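Local coordinates for 457aa long hypothetical protein (Pyrococcus horikoshii, PDB 2CSU), which is of unknown function but combines a Rossmann-like CoA-binding domain with two flavodoxin-like domains of the succinyl-CoA ligase type, at residues Q288-G293 with V445-N450; A297-A302 with V345-S350; K319-E324 with P367-L372; S350-D355 with A382-T387. All blocks are in the same frame, centred on the assembly; numbering follows the deposited sequence.

Overall arrangement
All four contacts lie in or beside the C-terminal ligase-CoA domain, a flavodoxin-like fold built round a mixed sheet with strand 295-300 inside it. Contact 1 lays the loop leading into that strand against the closing helix 434-450; the other three are nested within the chain it encloses. Contact 2 pairs strand 295-300 with strand 344-346; contact 3, centred about 15 Å away, joins the ends of strands 319-320 and 371-377 and touches contact 1 at G293 and D370. Contact 4, centred about 12 Å from contact 2 and sharing S350, joins loops before helices 353-365 and 388-400. Together they tie both sides of strand 295-300, and loops at both ends of the sheet, into one domain.

Contact 1: Q288-G293 with V445-N450; sequences QPLPRG and VEQAKN
P291 and L290 lie against one side of helix 434-450, the last helix of a flavodoxin-like alpha/beta domain, and hold to it the loop that leads into strand 295-300. No hydrogen bond joins the two segments; the contact is made by carbon packing. The ring of P291 sits over the last turns of the helix, its CG 3.9 Å from V445 CA and 4.0 Å from V445 CG2. A448 points at the loop, and its CB meets P291 O at 3.5 Å, a contact of methyl and carbonyl. Beside A448, L290 CD2 rests on Q447 CG at 4.0 Å. The Q447 chain leaves the helix with CG anti to its backbone N (chi1 174°) and bends at chi2, offering its aliphatic part to L290 while NE2 bonds to T227 O. L444 of the same helix continues the surface beneath L290 and P291. Upstream in the same loop, Q288 ties the chain to neighbouring parts of the domain: its OE1 accepts from V406 N and its NE2 donates to G427 O. The strand-side end of the contact is marked by V445 CG2, which lies 4.0 Å from G293 O.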
loop_
_atom_site.group_PDB
_atom_site.type_symbol
_atom_site.label_atom_id
_atom_site.label_comp_id
_atom_site.label_asym_id
_atom_site.label_seq_id
_atom_site.Cartn_x
_atom_site.Cartn_y
_atom_site.Cartn_z
ATOM N N GLN A 288 2.178 -20.070 6.958
ATOM C CA GLN A 288 2.653 -21.199 6.170
ATOM C C GLN A 288 3.836 -21.885 6.859
ATOM O O GLN A 288 4.377 -21.413 7.848
ATOM C CB GLN A 288 3.091 -20.671 4.802
ATOM C CG GLN A 288 1.936 -20.049 4.017
ATOM C CD GLN A 288 1.278 -21.114 3.174
ATOM O OE1 GLN A 288 1.910 -21.914 2.503
ATOM N NE2 GLN A 288 -0.069 -21.097 3.230
ATOM N N PRO A 289 4.207 -23.061 6.322
ATOM C CA PRO A 289 5.324 -23.826 6.859
ATOM C C PRO A 289 6.656 -23.112 6.619
ATOM O O PRO A 289 6.851 -22.424 5.625
ATOM C CB PRO A 289 5.335 -25.189 6.171
ATOM C CG PRO A 289 3.978 -25.296 5.480
ATOM C CD PRO A 289 3.628 -23.763 5.189
ATOM N N LEU A 290 7.660 -23.460 7.411
ATOM C CA LEU A 290 9.021 -23.011 7.156
ATOM C C LEU A 290 9.699 -23.803 6.035
ATOM O O LEU A 290 9.645 -25.029 6.006
ATOM C CB LEU A 290 9.833 -23.093 8.455
ATOM C CG LEU A 290 9.214 -22.294 9.620
ATOM C CD1 LEU A 290 10.024 -22.483 10.891
ATOM C CD2 LEU A 290 9.153 -20.815 9.256
ATOM N N PRO A 291 10.345 -23.095 5.092
ATOM C CA PRO A 291 11.045 -23.689 3.949
ATOM C C PRO A 291 12.302 -24.460 4.343
ATOM O O PRO A 291 13.026 -24.055 5.255
ATOM C CB PRO A 291 11.367 -22.476 3.090
ATOM C CG PRO A 291 11.646 -21.424 4.127
ATOM C CD PRO A 291 10.502 -21.628 5.085
ATOM N N ARG A 292 12.562 -25.565 3.648
ATOM C CA ARG A 292 13.735 -26.374 3.943
ATOM C C ARG A 292 14.956 -25.852 3.182
ATOM O O ARG A 292 16.057 -26.378 3.280
ATOM C CB ARG A 292 13.461 -27.819 3.501
ATOM C CG ARG A 292 12.310 -28.490 4.250
ATOM C CD ARG A 292 12.381 -30.020 4.125
ATOM N NE ARG A 292 11.928 -30.455 2.795
ATOM C CZ ARG A 292 12.859 -30.624 1.837
ATOM N NH1 ARG A 292 14.130 -30.377 2.096
ATOM N NH2 ARG A 292 12.499 -31.062 0.625
ATOM N N GLY A 293 14.754 -24.781 2.426
ATOM C CA GLY A 293 15.839 -24.184 1.673
ATOM C C GLY A 293 15.451 -22.791 1.226
ATOM O O GLY A 293 14.379 -22.301 1.584
ATOM N N VAL A 445 12.513 -17.714 5.222
ATOM C CA VAL A 445 13.819 -18.370 5.142
ATOM C C VAL A 445 14.651 -18.058 6.387
ATOM O O VAL A 445 15.229 -18.964 6.985
ATOM C CB VAL A 445 14.593 -17.946 3.866
ATOM C CG1 VAL A 445 16.025 -18.445 3.922
ATOM C CG2 VAL A 445 13.918 -18.524 2.649
ATOM N N GLU A 446 14.694 -16.788 6.788
ATOM C CA GLU A 446 15.462 -16.398 7.968
ATOM C C GLU A 446 15.002 -17.118 9.233
ATOM O O GLU A 446 15.825 -17.525 10.055
ATOM C CB GLU A 446 15.393 -14.888 8.186
ATOM C CG GLU A 446 16.601 -14.123 7.664
ATOM C CD GLU A 446 17.894 -14.438 8.416
ATOM O OE1 GLU A 446 18.983 -14.103 7.904
ATOM O OE2 GLU A 446 17.827 -15.012 9.521
ATOM N N GLN A 447 13.693 -17.276 9.398
ATOM C CA GLN A 447 13.246 -17.969 10.604
ATOM C C GLN A 447 13.592 -19.460 10.563
ATOM O O GLN A 447 13.797 -20.118 11.581
ATOM C CB GLN A 447 11.734 -17.773 10.724
ATOM C CG GLN A 447 11.121 -18.569 11.877
ATOM C CD GLN A 447 11.634 -18.031 13.195
ATOM O OE1 GLN A 447 12.410 -17.094 13.268
ATOM N NE2 GLN A 447 11.177 -18.694 14.276
ATOM N N ALA A 448 13.608 -20.011 9.335
ATOM C CA ALA A 448 14.067 -21.385 9.177
ATOM C C ALA A 448 15.513 -21.519 9.658
ATOM O O ALA A 448 15.906 -22.493 10.280
ATOM C CB ALA A 448 13.970 -21.756 7.698
ATOM N N LYS A 449 16.321 -20.496 9.305
ATOM C CA LYS A 449 17.690 -20.457 9.810
ATOM C C LYS A 449 17.705 -20.536 11.336
ATOM O O LYS A 449 18.359 -21.369 11.944
ATOM C CB LYS A 449 18.324 -19.135 9.374
ATOM C CG LYS A 449 19.030 -19.224 8.021
ATOM C CD LYS A 449 19.146 -17.854 7.353
ATOM C CE LYS A 449 20.555 -17.571 6.823
ATOM N NZ LYS A 449 20.466 -16.936 5.509
ATOM N N ASN A 450 16.968 -19.591 11.945
ATOM C CA ASN A 450 16.930 -19.511 13.400
ATOM C C ASN A 450 16.622 -20.864 14.052
ATOM O O ASN A 450 17.355 -21.360 14.896
ATOM C CB ASN A 450 15.880 -18.471 13.787
ATOM C CG ASN A 450 16.439 -17.093 13.541
ATOM O OD1 ASN A 450 17.540 -16.925 13.023
ATOM N ND2 ASN A 450 15.652 -16.077 13.940
#

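Contact 2: A297-A302 with V345-S350; sequences AIMTNA and VDMIAS
V345 is gripped through both its backbone N and its O by strand 295-300: V345 N donates to I298 O at 2.7 Å, and T300 N donates to V345 O at 2.9 Å. These bonds bracket M299 and make two neighbouring parallel beta strands of the flavodoxin-like domain's central sheet, with M299 beside V345 and T300 beside D346. CA-H...O contacts supplement them; that from M299 CA to V345 O is 3.4 Å long. Beyond the bridges the chains stay close, and N301 CA approaches M347 O at 3.2 Å. T300 OG1 donates to A302 O, curling the chain just before helix 303-314; I375 O is a second, weak partner of the same hydroxyl, which has a single proton to offer. N301 ND2 bonds to V377 O on the other side of the strand; a water that donates to A349 O accepts a weak bond from the same ND2. The face carrying M299 and V345 is apolar. There the selenomethionines M299 and M347 converge at an angle, both bent at chi3, and A360, L363 and T359 of helix 353-365 cover them. M299 holds its CG between the backbone N and the carbonyl carbon (chi1 44°), which turns the chain toward that helix. The face of T300 and D346 is mixed, with T300 CG2 3.7 Å from D346 OD2. Beside helix 353-365, the two selenomethionine methyls meet, M299 CE to M347 CE at 3.5 Å.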
loop_
_atom_site.group_PDB
_atom_site.type_symbol
_atom_site.label_atom_id
_atom_site.label_comp_id
_atom_site.label_asym_id
_atom_site.label_seq_id
_atom_site.Cartn_x
_atom_site.Cartn_y
_atom_site.Cartn_z
ATOM N N ALA A 297 10.330 -20.894 -6.363
ATOM C CA ALA A 297 9.770 -21.059 -7.693
ATOM C C ALA A 297 8.739 -19.955 -7.871
ATOM O O ALA A 297 7.860 -19.759 -7.019
ATOM C CB ALA A 297 9.101 -22.412 -7.833
ATOM N N ILE A 298 8.852 -19.230 -8.975
ATOM C CA ILE A 298 7.912 -18.166 -9.279
ATOM C C ILE A 298 7.005 -18.565 -10.441
ATOM O O ILE A 298 7.495 -18.914 -11.516
ATOM C CB ILE A 298 8.621 -16.865 -9.707
ATOM C CG1 ILE A 298 9.529 -16.343 -8.585
ATOM C CG2 ILE A 298 7.579 -15.820 -10.082
ATOM C CD1 ILE A 298 10.453 -15.228 -9.045
HETATM N N MSE A 299 5.691 -18.531 -10.224
HETATM C CA MSE A 299 4.745 -18.815 -11.308
HETATM C C MSE A 299 3.908 -17.538 -11.487
HETATM O O MSE A 299 3.500 -16.910 -10.508
HETATM C CB MSE A 299 3.869 -20.041 -10.988
HETATM C CG MSE A 299 3.299 -20.126 -9.570
HETATM SE SE MSE A 299 2.378 -21.678 -9.279
HETATM C CE MSE A 299 0.910 -21.205 -9.925
ATOM N N THR A 300 3.656 -17.142 -12.730
ATOM C CA THR A 300 2.913 -15.908 -12.969
ATOM C C THR A 300 2.177 -15.905 -14.308
ATOM O O THR A 300 2.489 -16.707 -15.201
ATOM C CB THR A 300 3.879 -14.690 -12.960
ATOM O OG1 THR A 300 3.141 -13.484 -13.123
ATOM C CG2 THR A 300 4.885 -14.792 -14.124
ATOM N N ASN A 301 1.206 -14.998 -14.441
ATOM C CA ASN A 301 0.450 -14.853 -15.684
ATOM C C ASN A 301 0.833 -13.532 -16.340
ATOM O O ASN A 301 0.270 -13.133 -17.349
ATOM C CB ASN A 301 -1.067 -14.912 -15.406
ATOM C CG ASN A 301 -1.604 -13.670 -14.704
ATOM O OD1 ASN A 301 -0.890 -12.977 -13.971
ATOM N ND2 ASN A 301 -2.892 -13.399 -14.908
ATOM N N ALA A 302 1.821 -12.867 -15.753
ATOM C CA ALA A 302 2.307 -11.583 -16.239
ATOM C C ALA A 302 3.816 -11.470 -16.030
ATOM O O ALA A 302 4.302 -11.571 -14.902
ATOM C CB ALA A 302 1.602 -10.453 -15.500
ATOM N N VAL A 345 8.321 -19.400 -14.003
ATOM C CA VAL A 345 7.352 -19.956 -14.948
ATOM C C VAL A 345 6.291 -18.930 -15.360
ATOM O O VAL A 345 5.429 -18.539 -14.583
ATOM C CB VAL A 345 6.680 -21.169 -14.305
ATOM C CG1 VAL A 345 5.573 -21.690 -15.219
ATOM C CG2 VAL A 345 7.700 -22.272 -14.083
ATOM N N ASP A 346 6.392 -18.450 -16.610
ATOM C CA ASP A 346 5.445 -17.429 -17.022
ATOM C C ASP A 346 4.347 -17.978 -17.926
ATOM O O ASP A 346 4.431 -17.934 -19.147
ATOM C CB ASP A 346 6.196 -16.300 -17.731
ATOM C CG ASP A 346 5.202 -15.197 -18.068
ATOM O OD1 ASP A 346 5.609 -14.234 -18.719
ATOM O OD2 ASP A 346 4.034 -15.332 -17.714
HETATM N N MSE A 347 3.311 -18.559 -17.286
HETATM C CA MSE A 347 2.092 -18.809 -18.038
HETATM C C MSE A 347 1.626 -17.495 -18.659
HETATM O O MSE A 347 1.845 -16.417 -18.127
HETATM C CB MSE A 347 1.014 -19.320 -17.080
HETATM C CG MSE A 347 1.581 -20.170 -15.947
HETATM SE SE MSE A 347 0.304 -20.747 -14.824
HETATM C CE MSE A 347 1.035 -20.157 -13.292
ATOM N N ILE A 348 1.014 -17.600 -19.843
ATOM C CA ILE A 348 0.590 -16.384 -20.515
ATOM C C ILE A 348 -0.633 -15.765 -19.832
ATOM O O ILE A 348 -1.197 -16.306 -18.888
ATOM C CB ILE A 348 0.287 -16.731 -21.975
ATOM C CG1 ILE A 348 1.458 -17.506 -22.592
ATOM C CG2 ILE A 348 0.098 -15.440 -22.792
ATOM C CD1 ILE A 348 2.815 -16.923 -22.194
ATOM N N ALA A 349 -0.970 -14.590 -20.355
ATOM C CA ALA A 349 -2.097 -13.814 -19.855
ATOM C C ALA A 349 -3.407 -14.591 -19.981
ATOM O O ALA A 349 -4.424 -14.220 -19.393
ATOM C CB ALA A 349 -2.193 -12.503 -20.616
ATOM N N SER A 350 -3.375 -15.672 -20.749
ATOM C CA SER A 350 -4.548 -16.505 -20.953
ATOM C C SER A 350 -4.672 -17.580 -19.885
ATOM O O SER A 350 -5.640 -18.336 -19.870
ATOM C CB SER A 350 -4.475 -17.172 -22.326
ATOM O OG SER A 350 -3.238 -17.845 -22.490
HETATM O O HOH W 1 -4.844 -15.332 -16.950
#

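Contact 3: K319-E324 with P367-L372; sequences KLATLE and PNVDML
A321 directs its methyl at the turn that precedes strand 371-377, placing CB 3.1 Å from N368 O and, at longer range, beside the V369 side chain. The residue follows strand 319-320, and its backbone is bonded to V296, so the contact sits at the margin of the domain's central sheet. T322 takes part through its carbonyl: N368 ND2 reaches T322 O at 3.0 Å in a weak hydrogen bond, bent to 125° at the hydrogen. T322 O lies beside the N368 side chain, 3.2 Å from CB, which goes with the bent approach of ND2. L323 starts away from the other segment, yet with CG anti to the carbonyl carbon (chi1 -50°) its CD2 returns to V369 CG2 at 3.9 Å; L363 of helix 353-365 adds to this apolar patch. E324, the N-cap residue of helix 325-334, crosses P367 at about a right angle and brings OE1 to 3.5 Å from P367 CD. Its OE2 forms a salt bridge with K326, while D366 accepts hydrogen bonds from both E324 N and N368 N. With one weak direct bond, the union rests mainly on van der Waals packing, much of it carbon against oxygen, and on D366, whose carboxylate joins the two backbones.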
loop_
_atom_site.group_PDB
_atom_site.type_symbol
_atom_site.label_atom_id
_atom_site.label_comp_id
_atom_site.label_asym_id
_atom_site.label_seq_id
_atom_site.Cartn_x
_atom_site.Cartn_y
_atom_site.Cartn_z
ATOM N N LYS A 319 17.155 -17.070 -3.699
ATOM C CA LYS A 319 17.597 -17.508 -5.013
ATOM C C LYS A 319 16.532 -18.329 -5.743
ATOM O O LYS A 319 15.721 -19.007 -5.115
ATOM C CB LYS A 319 18.882 -18.331 -4.868
ATOM C CG LYS A 319 20.040 -17.577 -4.231
ATOM C CD LYS A 319 20.484 -16.399 -5.082
ATOM C CE LYS A 319 21.769 -15.774 -4.521
ATOM N NZ LYS A 319 22.233 -14.583 -5.304
ATOM N N LEU A 320 16.543 -18.256 -7.071
ATOM C CA LEU A 320 15.593 -18.996 -7.904
ATOM C C LEU A 320 16.035 -20.442 -8.072
ATOM O O LEU A 320 17.195 -20.713 -8.370
ATOM C CB LEU A 320 15.469 -18.345 -9.280
ATOM C CG LEU A 320 14.731 -17.007 -9.346
ATOM C CD1 LEU A 320 14.890 -16.396 -10.733
ATOM C CD2 LEU A 320 13.255 -17.224 -9.026
ATOM N N ALA A 321 15.104 -21.369 -7.879
ATOM C CA ALA A 321 15.408 -22.787 -8.009
ATOM C C ALA A 321 15.612 -23.202 -9.467
ATOM O O ALA A 321 15.219 -22.489 -10.392
ATOM C CB ALA A 321 14.287 -23.615 -7.386
ATOM N N THR A 322 16.257 -24.350 -9.662
ATOM C CA THR A 322 16.484 -24.877 -11.004
ATOM C C THR A 322 15.550 -26.068 -11.089
ATOM O O THR A 322 15.666 -27.003 -10.297
ATOM C CB THR A 322 17.936 -25.365 -11.217
ATOM O OG1 THR A 322 18.850 -24.282 -11.006
ATOM C CG2 THR A 322 18.109 -25.889 -12.641
ATOM N N LEU A 323 14.614 -26.020 -12.031
ATOM C CA LEU A 323 13.632 -27.084 -12.193
ATOM C C LEU A 323 14.182 -28.329 -12.882
ATOM O O LEU A 323 15.232 -28.276 -13.522
ATOM C CB LEU A 323 12.435 -26.556 -12.989
ATOM C CG LEU A 323 11.829 -25.231 -12.507
ATOM C CD1 LEU A 323 10.626 -24.881 -13.360
ATOM C CD2 LEU A 323 11.442 -25.343 -11.033
ATOM N N GLU A 324 13.477 -29.450 -12.737
ATOM C CA GLU A 324 13.887 -30.695 -13.389
ATOM C C GLU A 324 13.342 -30.682 -14.811
ATOM O O GLU A 324 12.323 -30.038 -15.077
ATOM C CB GLU A 324 13.353 -31.917 -12.632
ATOM C CG GLU A 324 14.112 -32.215 -11.347
ATOM C CD GLU A 324 13.922 -33.638 -10.851
ATOM O OE1 GLU A 324 12.759 -34.066 -10.696
ATOM O OE2 GLU A 324 14.938 -34.325 -10.605
ATOM N N PRO A 367 11.509 -31.460 -6.671
ATOM C CA PRO A 367 12.383 -31.583 -5.503
ATOM C C PRO A 367 13.321 -30.406 -5.260
ATOM O O PRO A 367 13.923 -30.312 -4.195
ATOM C CB PRO A 367 13.148 -32.873 -5.788
ATOM C CG PRO A 367 13.261 -32.849 -7.297
ATOM C CD PRO A 367 11.856 -32.462 -7.696
ATOM N N ASN A 368 13.454 -29.511 -6.232
ATOM C CA ASN A 368 14.351 -28.368 -6.065
ATOM C C ASN A 368 13.653 -27.089 -5.635
ATOM O O ASN A 368 14.299 -26.059 -5.448
ATOM C CB ASN A 368 15.134 -28.106 -7.354
ATOM C CG ASN A 368 16.132 -29.203 -7.660
ATOM O OD1 ASN A 368 16.849 -29.668 -6.779
ATOM N ND2 ASN A 368 16.189 -29.617 -8.921
ATOM N N VAL A 369 12.335 -27.150 -5.493
ATOM C CA VAL A 369 11.560 -25.988 -5.077
ATOM C C VAL A 369 11.326 -26.056 -3.572
ATOM O O VAL A 369 10.814 -27.052 -3.057
ATOM C CB VAL A 369 10.197 -25.935 -5.805
ATOM C CG1 VAL A 369 9.383 -24.742 -5.313
ATOM C CG2 VAL A 369 10.421 -25.827 -7.314
ATOM N N ASP A 370 11.718 -25.000 -2.866
ATOM C CA ASP A 370 11.542 -24.939 -1.419
ATOM C C ASP A 370 10.358 -24.044 -1.069
ATOM O O ASP A 370 9.751 -24.180 -0.006
ATOM C CB ASP A 370 12.806 -24.388 -0.766
ATOM C CG ASP A 370 13.998 -25.297 -0.970
ATOM O OD1 ASP A 370 15.136 -24.785 -1.056
ATOM O OD2 ASP A 370 13.778 -26.528 -1.038
HETATM N N MSE A 371 10.043 -23.131 -1.979
HETATM C CA MSE A 371 8.954 -22.197 -1.771
HETATM C C MSE A 371 8.309 -21.838 -3.109
HETATM O O MSE A 371 8.984 -21.773 -4.126
HETATM C CB MSE A 371 9.498 -20.941 -1.080
HETATM C CG MSE A 371 8.439 -20.027 -0.483
HETATM SE SE MSE A 371 9.169 -18.852 0.678
HETATM C CE MSE A 371 9.406 -17.617 -0.319
ATOM N N LEU A 372 7.002 -21.610 -3.101
ATOM C CA LEU A 372 6.283 -21.257 -4.316
ATOM C C LEU A 372 5.603 -19.897 -4.167
ATOM O O LEU A 372 4.823 -19.677 -3.242
ATOM C CB LEU A 372 5.238 -22.339 -4.632
ATOM C CG LEU A 372 4.392 -22.257 -5.910
ATOM C CD1 LEU A 372 5.316 -22.354 -7.114
ATOM C CD2 LEU A 372 3.384 -23.365 -5.972
#

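Contact 4: S350-D355 with A382-T387; sequences SARGED and AGMTLT
R352 and M384 meet where the two segments pass well apart, their CA atoms 6.9 Å from each other, so side chains must span the gap. S350-D355 turns into helix 353-365 with R352 at the N-cap position, whereas A382-T387 is irregular and bends through positive phi at both A382 and G383. At the helix start the N3 carboxylate of D355 accepts from the N-cap backbone, R352 N to D355 OD1 being 2.8 Å and nearly straight: the reciprocal half of a capping box, using the lone pair anti to the other carboxylate oxygen. R352 extends from CG to NE with CG anti to the carbonyl carbon (chi1 -73°), carrying its guanidinium to the A382 bend. There NH2 donates to A382 O, near the guanidinium plane; the modelled bond is very short and its exact length doubtful. Selenomethionine M384 lies over one face of the group, with CG 3.3 Å from R352 NH1, while SE packs on the aliphatic R352 CG at 3.5 Å. The same SE is 3.5 Å from A351 O, and CE goes on to S350 O at 3.7 Å. Between the segments, E388 accepts from G353 N and T385 N and forms a long, weak ion pair with R352. Both loops lead from parallel strands into helices, at the C-terminal edge of the sheet where a flavodoxin-like alpha/beta fold usually carries such loops.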
loop_
_atom_site.group_PDB
_atom_site.type_symbol
_atom_site.label_atom_id
_atom_site.label_comp_id
_atom_site.label_asym_id
_atom_site.label_seq_id
_atom_site.Cartn_x
_atom_site.Cartn_y
_atom_site.Cartn_z
ATOM N N SER A 350 -3.375 -15.672 -20.749
ATOM C CA SER A 350 -4.548 -16.505 -20.953
ATOM C C SER A 350 -4.672 -17.580 -19.885
ATOM O O SER A 350 -5.640 -18.336 -19.870
ATOM C CB SER A 350 -4.475 -17.172 -22.326
ATOM O OG SER A 350 -3.238 -17.845 -22.490
ATOM N N ALA A 351 -3.696 -17.656 -18.990
ATOM C CA ALA A 351 -3.729 -18.663 -17.939
ATOM C C ALA A 351 -5.065 -18.743 -17.197
ATOM O O ALA A 351 -5.546 -17.761 -16.611
ATOM C CB ALA A 351 -2.611 -18.420 -16.951
ATOM N N ARG A 352 -5.652 -19.935 -17.222
ATOM C CA ARG A 352 -6.912 -20.189 -16.541
ATOM C C ARG A 352 -6.684 -20.928 -15.226
ATOM O O ARG A 352 -5.587 -21.373 -14.910
ATOM C CB ARG A 352 -7.790 -21.031 -17.471
ATOM C CG ARG A 352 -8.341 -20.228 -18.652
ATOM C CD ARG A 352 -9.425 -21.003 -19.413
ATOM N NE ARG A 352 -9.975 -20.185 -20.499
ATOM C CZ ARG A 352 -10.966 -19.339 -20.171
ATOM N NH1 ARG A 352 -11.399 -19.281 -18.922
ATOM N NH2 ARG A 352 -11.468 -18.515 -21.095
ATOM N N GLY A 353 -7.758 -21.014 -14.424
ATOM C CA GLY A 353 -7.641 -21.728 -13.160
ATOM C C GLY A 353 -6.907 -23.062 -13.332
ATOM O O GLY A 353 -6.017 -23.418 -12.571
ATOM N N GLU A 354 -7.338 -23.828 -14.353
ATOM C CA GLU A 354 -6.719 -25.128 -14.584
ATOM C C GLU A 354 -5.201 -25.012 -14.757
ATOM O O GLU A 354 -4.429 -25.858 -14.327
ATOM C CB GLU A 354 -7.336 -25.754 -15.838
ATOM C CG GLU A 354 -8.817 -26.105 -15.667
ATOM C CD GLU A 354 -9.035 -26.843 -14.363
ATOM O OE1 GLU A 354 -8.290 -27.773 -14.078
ATOM O OE2 GLU A 354 -9.981 -26.504 -13.656
ATOM N N ASP A 355 -4.787 -23.935 -15.455
ATOM C CA ASP A 355 -3.360 -23.729 -15.673
ATOM C C ASP A 355 -2.622 -23.462 -14.361
ATOM O O ASP A 355 -1.520 -23.937 -14.126
ATOM C CB ASP A 355 -3.185 -22.538 -16.618
ATOM C CG ASP A 355 -3.692 -22.902 -18.007
ATOM O OD1 ASP A 355 -4.374 -22.067 -18.603
ATOM O OD2 ASP A 355 -3.379 -23.989 -18.485
ATOM N N ALA A 382 -11.840 -13.018 -21.595
ATOM C CA ALA A 382 -11.819 -14.433 -21.958
ATOM C C ALA A 382 -12.827 -15.241 -21.140
ATOM O O ALA A 382 -12.759 -16.468 -21.090
ATOM C CB ALA A 382 -10.413 -15.007 -21.780
ATOM N N GLY A 383 -13.757 -14.547 -20.494
ATOM C CA GLY A 383 -14.772 -15.226 -19.705
ATOM C C GLY A 383 -14.271 -15.975 -18.480
ATOM O O GLY A 383 -14.927 -16.906 -18.005
HETATM N N MSE A 384 -13.109 -15.583 -17.965
HETATM C CA MSE A 384 -12.574 -16.225 -16.771
HETATM C C MSE A 384 -13.204 -15.535 -15.567
HETATM O O MSE A 384 -13.676 -14.409 -15.680
HETATM C CB MSE A 384 -11.046 -16.080 -16.719
HETATM C CG MSE A 384 -10.374 -16.260 -18.063
HETATM SE SE MSE A 384 -8.675 -16.836 -17.977
HETATM C CE MSE A 384 -7.864 -15.587 -18.824
ATOM N N THR A 385 -13.220 -16.207 -14.422
ATOM C CA THR A 385 -13.785 -15.614 -13.217
ATOM C C THR A 385 -12.704 -14.860 -12.448
ATOM O O THR A 385 -11.526 -14.920 -12.788
ATOM C CB THR A 385 -14.394 -16.669 -12.284
ATOM O OG1 THR A 385 -13.336 -17.395 -11.648
ATOM C CG2 THR A 385 -15.246 -17.645 -13.054
ATOM N N LEU A 386 -13.113 -14.161 -11.397
ATOM C CA LEU A 386 -12.186 -13.371 -10.609
ATOM C C LEU A 386 -11.437 -14.190 -9.566
ATOM O O LEU A 386 -10.490 -13.696 -8.947
ATOM C CB LEU A 386 -12.950 -12.241 -9.915
ATOM C CG LEU A 386 -13.722 -11.256 -10.795
ATOM C CD1 LEU A 386 -14.671 -10.442 -9.943
ATOM C CD2 LEU A 386 -12.755 -10.356 -11.525
ATOM N N THR A 387 -11.845 -15.445 -9.391
ATOM C CA THR A 387 -11.236 -16.295 -8.375
ATOM C C THR A 387 -10.717 -17.642 -8.848
ATOM O O THR A 387 -10.147 -18.387 -8.059
ATOM C CB THR A 387 -12.245 -16.605 -7.254
ATOM O OG1 THR A 387 -13.280 -17.443 -7.779
ATOM C CG2 THR A 387 -12.872 -15.331 -6.719
#